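Local coordinates for aminopeptidase N family protein (PDB 4FGM) that is probably a zinc-dependent aminopeptidase of the M61 family, binding a zinc ion and, in this crystal, a maleic acid molecule in its metal pocket, at residues Leu62-Ile67 against Trp72-Ser77; Val18-Glu23 against Gln29-Pro34. All coordinates share one frame; numbering follows the deposited sequence.

In the fold
Contacts 1 and 2 lie in the strand-rich N-terminal M61 region, with centres about 11 Å apart. Strand 71-74 pairs on one edge with strand 60-68 in contact 1; its other edge runs against strand 30-32 of contact 2, where Trp72 N lies 2.7 Å from Leu31 O and Leu74 N 2.7 Å from Gln29 O, both probable hydrogen bonds. Contact 1 is thus in-sheet pairing near the surface, whereas contact 2 joins strand 30-32 to strand 15-22 through buried side chains. Neither belongs to the zinc site of His273, His277 and Glu307, nor to the pocket that holds maleic acid; contact 1 is centred about 38 Å from the chain's centre, contact 2 about 30 Å.

Contact 1 (Leu62-Ile67 against Trp72-Ser77); sequences LPVKQI and WQLARS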
loop_
_atom_site.group_PDB
_atom_site.type_symbol
_atom_site.label_atom_id
_atom_site.label_comp_id
_atom_site.label_asym_id
_atom_site.label_seq_id
_atom_site.Cartn_x
_atom_site.Cartn_y
_atom_site.Cartn_z
ATOM N N LEU A 62 16.959 7.392 37.773
ATOM C CA LEU A 62 15.588 7.713 38.149
ATOM C C LEU A 62 14.723 6.483 37.927
ATOM O O LEU A 62 14.808 5.831 36.889
ATOM C CB LEU A 62 15.061 8.877 37.305
ATOM C CG LEU A 62 13.640 9.367 37.598
ATOM C CD1 LEU A 62 13.561 9.932 39.011
ATOM C CD2 LEU A 62 13.262 10.433 36.591
ATOM N N PRO A 63 13.888 6.140 38.910
ATOM C CA PRO A 63 13.020 4.968 38.773
ATOM C C PRO A 63 11.978 5.148 37.673
ATOM O O PRO A 63 11.412 6.231 37.499
ATOM C CB PRO A 63 12.376 4.849 40.152
ATOM C CG PRO A 63 13.403 5.474 41.062
ATOM C CD PRO A 63 13.823 6.684 40.275
ATOM N N VAL A 64 11.736 4.076 36.929
ATOM C CA VAL A 64 10.747 4.081 35.859
ATOM C C VAL A 64 10.175 2.676 35.776
ATOM O O VAL A 64 10.927 1.707 35.808
ATOM C CB VAL A 64 11.385 4.453 34.501
ATOM C CG1 VAL A 64 12.538 3.519 34.193
ATOM C CG2 VAL A 64 10.343 4.383 33.406
ATOM N N LYS A 65 8.853 2.555 35.703
ATOM C CA LYS A 65 8.234 1.236 35.606
ATOM C C LYS A 65 7.347 1.181 34.374
ATOM O O LYS A 65 6.761 2.193 33.975
ATOM C CB LYS A 65 7.387 0.916 36.848
ATOM C CG LYS A 65 6.172 1.808 37.018
ATOM C CD LYS A 65 4.981 1.067 37.631
ATOM C CE LYS A 65 4.971 1.091 39.154
ATOM N NZ LYS A 65 6.119 0.359 39.759
ATOM N N GLN A 66 7.266 0.004 33.760
ATOM C CA GLN A 66 6.425 -0.166 32.586
ATOM C C GLN A 66 5.049 -0.552 33.121
ATOM O O GLN A 66 4.917 -1.542 33.840
ATOM C CB GLN A 66 6.992 -1.267 31.685
ATOM C CG GLN A 66 6.339 -1.331 30.319
ATOM C CD GLN A 66 7.168 -2.097 29.301
ATOM O OE1 GLN A 66 8.253 -2.597 29.604
ATOM N NE2 GLN A 66 6.656 -2.189 28.085
ATOM N N ILE A 67 4.025 0.226 32.790
ATOM C CA ILE A 67 2.697 -0.077 33.307
ATOM C C ILE A 67 1.757 -0.778 32.338
ATOM O O ILE A 67 0.700 -1.256 32.741
ATOM C CB ILE A 67 2.011 1.189 33.883
ATOM C CG1 ILE A 67 1.910 2.278 32.822
ATOM C CG2 ILE A 67 2.802 1.695 35.088
ATOM C CD1 ILE A 67 0.998 3.412 33.219
ATOM N N TRP A 72 5.145 3.688 29.892
ATOM C CA TRP A 72 6.030 3.736 31.048
ATOM C C TRP A 72 5.677 4.926 31.936
ATOM O O TRP A 72 5.136 5.930 31.457
ATOM C CB TRP A 72 7.489 3.860 30.597
ATOM C CG TRP A 72 8.069 2.609 30.019
ATOM C CD1 TRP A 72 8.844 1.691 30.662
ATOM C CD2 TRP A 72 7.906 2.132 28.682
ATOM N NE1 TRP A 72 9.179 0.668 29.805
ATOM C CE2 TRP A 72 8.616 0.916 28.582
ATOM C CE3 TRP A 72 7.232 2.617 27.555
ATOM C CZ2 TRP A 72 8.668 0.175 27.401
ATOM C CZ3 TRP A 72 7.283 1.881 26.380
ATOM C CH2 TRP A 72 8.000 0.672 26.313
ATOM N N GLN A 73 5.985 4.808 33.227
ATOM C CA GLN A 73 5.721 5.884 34.180
ATOM C C GLN A 73 7.007 6.218 34.937
ATOM O O GLN A 73 7.633 5.338 35.539
ATOM C CB GLN A 73 4.626 5.477 35.162
ATOM C CG GLN A 73 4.148 6.619 36.048
ATOM C CD GLN A 73 2.974 6.228 36.931
ATOM O OE1 GLN A 73 3.086 5.349 37.788
ATOM N NE2 GLN A 73 1.840 6.884 36.726
ATOM N N LEU A 74 7.394 7.492 34.891
ATOM C CA LEU A 74 8.614 7.978 35.538
ATOM C C LEU A 74 8.384 8.449 36.965
ATOM O O LEU A 74 7.307 8.948 37.298
ATOM C CB LEU A 74 9.200 9.158 34.754
ATOM C CG LEU A 74 9.740 8.983 33.338
ATOM C CD1 LEU A 74 9.924 10.354 32.712
ATOM C CD2 LEU A 74 11.059 8.210 33.364
ATOM N N ALA A 75 9.402 8.300 37.805
ATOM C CA ALA A 75 9.299 8.774 39.176
ATOM C C ALA A 75 9.365 10.301 39.069
ATOM O O ALA A 75 9.863 10.839 38.072
ATOM C CB ALA A 75 10.458 8.246 40.007
ATOM N N ARG A 76 8.845 10.995 40.078
ATOM C CA ARG A 76 8.846 12.458 40.098
ATOM C C ARG A 76 10.251 13.043 40.099
ATOM O O ARG A 76 11.184 12.450 40.648
ATOM C CB ARG A 76 8.130 12.968 41.345
ATOM C CG ARG A 76 6.647 12.722 41.387
ATOM C CD ARG A 76 6.119 12.954 42.794
ATOM N NE ARG A 76 4.663 12.897 42.835
ATOM C CZ ARG A 76 3.871 13.843 42.345
ATOM N NH1 ARG A 76 4.399 14.924 41.781
ATOM N NH2 ARG A 76 2.553 13.705 42.407
ATOM N N SER A 77 10.402 14.217 39.498
ATOM C CA SER A 77 11.696 14.875 39.475
ATOM C C SER A 77 11.540 16.370 39.264
ATOM O O SER A 77 10.701 16.804 38.483
ATOM C CB SER A 77 12.580 14.289 38.377
ATOM O OG SER A 77 13.819 14.982 38.317
#
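The beta hairpin of strands 60-68 and 71-74 is joined here by antiparallel pairing, the strand axes 4.7 Å apart at closest approach. Lys65 and Gln73 form the hydrogen-bonded pair: Lys65 N gives to Gln73 O (3.0 Å), and Gln73 N gives back to Lys65 O. Past the strand end, Ala75 N reaches Pro63 O at 2.9 Å and carries the pairing into the loop. Val64 with Leu74 and Gln66 with Trp72 are the flanking non-hydrogen-bonded pairs, their side chains on one face, the face that meets Leu53 and Ala55 of strand 53-57. Val64 CG2 points across the strands and touches both Leu74 CD2 (3.9 Å) and Trp72 CB (4.0 Å), with CG1 set between the backbone N and the carbonyl carbon (chi1 55°). At the open end of the hairpin, Ala75 CB is touched by Leu62 CD1 and by the ring carbon Pro63 CD, each 3.7 Å away. Near the turn, the Gln66 chain runs extended alongside the indole, its amide stacked 29° from the ring plane; NE2 also makes a weak hydrogen bond to Ser68 O. Gln66 CG completes a CH-pi contact over one indole face, 3.7 Å from the centroid of the Trp72 five-membered ring.

Contact 2 (Val18-Glu23 against Gln29-Pro34); sequences VSLTIE and QELWLP
The backbones of 18-23 and 29-34 stand well apart, with the CA atoms of Leu20 and Leu31 10.1 Å and those of Ile22 and Gln29 9.9 Å from each other, and no hydrogen bond joins them. Strands 15-22 and 30-32 therefore face one another across the interior of the M61 N-terminal region instead of pairing edge to edge. Side-chain ends bridge the gap. Leu31 CD2 is the common point: Ile22 CD1 meets it at 3.7 Å and Leu20 CD2 at 4.1 Å. Leu20 and Leu31 slide past each other, pointing opposite ways, while Ile22 comes in aslant. Ile22 holds CG1 beside its backbone N (chi1 -49°) and runs on extended, which carries CD1 to the leucine methyl. Leu31 also touches Val83 and Leu74, and Leu20 rests on Ile2 and Tyr4, so neighbouring strands close round the same hydrophobic cluster. Gln29, buried beside it, turns its amide back on its own strand: NE2 donates to Glu30 O at 3.1 Å, nearly straight (169°) and in the amide plane. The same NE2 bonds to Glu116 O, and OE1 accepts from Asn26 N. The closest contacts between the two segments are all methyl to methyl, so the attraction is van der Waals and hydrophobic in kind, while the buried amide is satisfied by hydrogen bonds at the margin of the cluster.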
loop_
_atom_site.group_PDB
_atom_site.type_symbol
_atom_site.label_atom_id
_atom_site.label_comp_id
_atom_site.label_asym_id
_atom_site.label_seq_id
_atom_site.Cartn_x
_atom_site.Cartn_y
_atom_site.Cartn_z
ATOM N N VAL A 18 18.661 4.978 21.713
ATOM C CA VAL A 18 17.785 6.138 21.707
ATOM C C VAL A 18 17.759 6.825 23.064
ATOM O O VAL A 18 17.699 6.169 24.112
ATOM C CB VAL A 18 16.337 5.754 21.321
ATOM C CG1 VAL A 18 15.478 7.001 21.240
ATOM C CG2 VAL A 18 16.325 5.019 19.986
ATOM N N SER A 19 17.825 8.151 23.026
ATOM C CA SER A 19 17.776 8.980 24.220
ATOM C C SER A 19 16.668 9.991 24.025
ATOM O O SER A 19 16.441 10.503 22.923
ATOM C CB SER A 19 19.097 9.718 24.452
ATOM O OG SER A 19 20.063 8.864 25.033
ATOM N N LEU A 20 15.981 10.278 25.115
ATOM C CA LEU A 20 14.874 11.207 25.105
ATOM C C LEU A 20 15.091 12.153 26.280
ATOM O O LEU A 20 15.251 11.708 27.420
ATOM C CB LEU A 20 13.577 10.409 25.261
ATOM C CG LEU A 20 12.289 11.128 25.613
ATOM C CD1 LEU A 20 11.901 12.072 24.508
ATOM C CD2 LEU A 20 11.211 10.097 25.830
ATOM N N THR A 21 15.117 13.451 26.003
ATOM C CA THR A 21 15.328 14.423 27.061
ATOM C C THR A 21 14.133 15.348 27.277
ATOM O O THR A 21 13.763 16.143 26.409
ATOM C CB THR A 21 16.590 15.250 26.779
ATOM O OG1 THR A 21 17.687 14.356 26.557
ATOM C CG2 THR A 21 16.921 16.149 27.966
ATOM N N ILE A 22 13.533 15.230 28.455
ATOM C CA ILE A 22 12.374 16.034 28.809
ATOM C C ILE A 22 12.805 17.104 29.797
ATOM O O ILE A 22 13.183 16.786 30.927
ATOM C CB ILE A 22 11.287 15.159 29.451
ATOM C CG1 ILE A 22 11.042 13.923 28.579
ATOM C CG2 ILE A 22 10.009 15.964 29.607
ATOM C CD1 ILE A 22 10.397 12.769 29.314
ATOM N N GLU A 23 12.757 18.362 29.360
ATOM C CA GLU A 23 13.161 19.506 30.183
ATOM C C GLU A 23 12.371 19.562 31.484
ATOM O O GLU A 23 12.937 19.761 32.559
ATOM C CB GLU A 23 12.966 20.807 29.394
ATOM C CG GLU A 23 13.359 22.092 30.126
ATOM C CD GLU A 23 14.848 22.180 30.421
ATOM O OE1 GLU A 23 15.620 21.384 29.841
ATOM O OE2 GLU A 23 15.247 23.057 31.223
ATOM N N GLN A 29 5.173 11.370 35.351
ATOM C CA GLN A 29 5.128 11.536 33.898
ATOM C C GLN A 29 5.076 10.193 33.177
ATOM O O GLN A 29 5.790 9.251 33.543
ATOM C CB GLN A 29 6.364 12.324 33.432
ATOM C CG GLN A 29 6.491 12.503 31.925
ATOM C CD GLN A 29 5.475 13.472 31.340
ATOM O OE1 GLN A 29 5.466 14.663 31.664
ATOM N NE2 GLN A 29 4.618 12.964 30.459
ATOM N N GLU A 30 4.239 10.112 32.150
ATOM C CA GLU A 30 4.109 8.885 31.375
ATOM C C GLU A 30 4.689 9.025 29.973
ATOM O O GLU A 30 4.653 10.096 29.374
ATOM C CB GLU A 30 2.638 8.457 31.275
ATOM C CG GLU A 30 2.041 8.000 32.597
ATOM C CD GLU A 30 0.572 7.634 32.485
ATOM O OE1 GLU A 30 -0.002 7.757 31.379
ATOM O OE2 GLU A 30 -0.008 7.222 33.512
ATOM N N LEU A 31 5.220 7.917 29.470
ATOM C CA LEU A 31 5.804 7.848 28.137
ATOM C C LEU A 31 5.084 6.699 27.425
ATOM O O LEU A 31 4.847 5.643 28.024
ATOM C CB LEU A 31 7.303 7.534 28.237
ATOM C CG LEU A 31 8.129 8.402 29.193
ATOM C CD1 LEU A 31 9.514 7.803 29.385
ATOM C CD2 LEU A 31 8.219 9.806 28.646
ATOM N N TRP A 32 4.716 6.903 26.164
ATOM C CA TRP A 32 4.038 5.850 25.422
ATOM C C TRP A 32 4.489 5.755 23.967
ATOM O O TRP A 32 5.030 6.714 23.399
ATOM C CB TRP A 32 2.513 6.035 25.470
ATOM C CG TRP A 32 2.022 7.321 24.868
ATOM C CD1 TRP A 32 1.883 8.516 25.504
ATOM C CD2 TRP A 32 1.618 7.540 23.509
ATOM N NE1 TRP A 32 1.414 9.469 24.632
ATOM C CE2 TRP A 32 1.242 8.897 23.399
ATOM C CE3 TRP A 32 1.535 6.720 22.372
ATOM C CZ2 TRP A 32 0.792 9.460 22.199
ATOM C CZ3 TRP A 32 1.086 7.281 21.172
ATOM C CH2 TRP A 32 0.720 8.640 21.100
ATOM N N LEU A 33 4.267 4.586 23.371
ATOM C CA LEU A 33 4.644 4.362 21.985
ATOM C C LEU A 33 3.427 3.932 21.175
ATOM O O LEU A 33 2.620 3.112 21.622
ATOM C CB LEU A 33 5.729 3.290 21.896
ATOM C CG LEU A 33 6.437 3.239 20.541
ATOM C CD1 LEU A 33 7.290 4.497 20.402
ATOM C CD2 LEU A 33 7.308 1.980 20.431
ATOM N N PRO A 34 3.275 4.487 19.971
ATOM C CA PRO A 34 2.136 4.132 19.123
ATOM C C PRO A 34 2.034 2.618 18.956
ATOM O O PRO A 34 3.053 1.935 18.877
ATOM C CB PRO A 34 2.463 4.825 17.802
ATOM C CG PRO A 34 3.240 6.030 18.232
ATOM C CD PRO A 34 4.151 5.461 19.304
#